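Probable adenylyl-sulfate kinase (Aeropyrum pernix, PDB 2YVU) catalyses the ATP-dependent phosphorylation of adenosine 5'-phosphosulfate to 3'-phosphoadenylyl sulfate, the activated form of sulfate. Local coordinates at residues A[120-123]-A[124-127]. Residues are numbered along the deposited sequence; the frame is centred on the assembly and turned at random.
Sequences KASL and EEVI
Ser122 and Leu123 open the first helical turn through their carbonyls: Val126 N donates to Ser122 O at 3.0 Å and Ile127 N to Leu123 O at 3.1 Å, both i to i+4 bonds with N-H...O angles of 154°. The side chain of Ser122 turns back over the same turn. With chi1 at 74°, OG sits between its own backbone N and carbonyl carbon and accepts from Glu125 N at 3.0 Å, a somewhat bent bond (143°) that identifies Ser122 as the N-cap. Replacing Ser122 with an alanine removes OG, and Glu125 N would probably lose its capping acceptor, weakening the start of the helix. Ser122 N is itself hydrogen-bonded to Glu166 OE1. The Glu125 chain bends at chi2, and its OE2 pairs with Arg128 NH2 and OE1 with Arg129 NE, both salt bridges, three and four residues further along the helix. Apolar contacts accompany the cap. Ala121 CB meets Val126 CG1 at 3.8 Å, on the buried side and close to Ser24 of the probable ATP-binding loop. On another side, Leu123 CD2 presses against Ile127 CD1 at 3.5 Å, tighter than usual for two methyls, and the second of these side chains also touches Phe146. Together these features describe a serine N-cap where strand 114-120 of the parallel sheet passes into helix 123-129, a strand-to-helix junction beside the P-loop in the P-loop NTPase fold of this APS kinase.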
# COMPACT_ATOMS: atom_id res chain seq x y z
N LYS A 120 -16.95 -15.62 12.80
CA LYS A 120 -18.27 -16.19 12.60
C LYS A 120 -19.44 -15.61 13.37
O LYS A 120 -19.45 -15.60 14.61
CB LYS A 120 -18.16 -17.70 12.84
CG LYS A 120 -19.46 -18.48 12.76
CD LYS A 120 -19.14 -19.97 12.87
CE LYS A 120 -20.39 -20.82 12.70
NZ LYS A 120 -21.40 -20.54 13.77
N ALA A 121 -20.43 -15.17 12.60
CA ALA A 121 -21.67 -14.57 13.08
C ALA A 121 -22.73 -14.71 11.98
O ALA A 121 -22.46 -14.42 10.82
CB ALA A 121 -21.45 -13.09 13.39
N SER A 122 -23.94 -15.15 12.32
CA SER A 122 -24.96 -15.29 11.29
C SER A 122 -25.45 -13.94 10.82
O SER A 122 -25.29 -12.93 11.50
CB SER A 122 -26.15 -16.08 11.82
OG SER A 122 -26.90 -15.28 12.70
N LEU A 123 -26.06 -13.95 9.64
CA LEU A 123 -26.63 -12.77 9.02
C LEU A 123 -27.71 -12.15 9.92
O LEU A 123 -27.74 -10.95 10.13
CB LEU A 123 -27.28 -13.16 7.70
CG LEU A 123 -27.43 -12.13 6.58
CD1 LEU A 123 -28.69 -12.47 5.81
CD2 LEU A 123 -27.48 -10.71 7.12
N GLU A 124 -28.61 -12.98 10.42
CA GLU A 124 -29.69 -12.49 11.27
C GLU A 124 -29.10 -11.94 12.54
O GLU A 124 -29.63 -10.99 13.12
CB GLU A 124 -30.67 -13.61 11.62
CG GLU A 124 -31.38 -14.22 10.43
CD GLU A 124 -32.38 -15.30 10.84
OE1 GLU A 124 -32.10 -16.04 11.80
OE2 GLU A 124 -33.43 -15.42 10.18
N GLU A 125 -28.01 -12.55 12.99
CA GLU A 125 -27.37 -12.10 14.20
C GLU A 125 -26.74 -10.72 14.04
O GLU A 125 -26.90 -9.89 14.92
CB GLU A 125 -26.32 -13.11 14.69
CG GLU A 125 -25.53 -12.61 15.92
CD GLU A 125 -26.41 -12.41 17.17
OE1 GLU A 125 -26.00 -11.65 18.07
OE2 GLU A 125 -27.49 -13.04 17.26
N VAL A 126 -26.04 -10.46 12.94
CA VAL A 126 -25.44 -9.13 12.80
C VAL A 126 -26.52 -8.07 12.58
O VAL A 126 -26.35 -6.93 12.98
CB VAL A 126 -24.34 -9.04 11.67
CG1 VAL A 126 -23.17 -9.94 12.03
CG2 VAL A 126 -24.90 -9.43 10.31
N ILE A 127 -27.63 -8.44 11.96
CA ILE A 127 -28.71 -7.49 11.74
C ILE A 127 -29.35 -7.16 13.11
O ILE A 127 -29.51 -6.00 13.48
CB ILE A 127 -29.77 -8.05 10.78
CG1 ILE A 127 -29.22 -8.06 9.35
CG2 ILE A 127 -31.03 -7.20 10.85
CD1 ILE A 127 -30.10 -8.81 8.36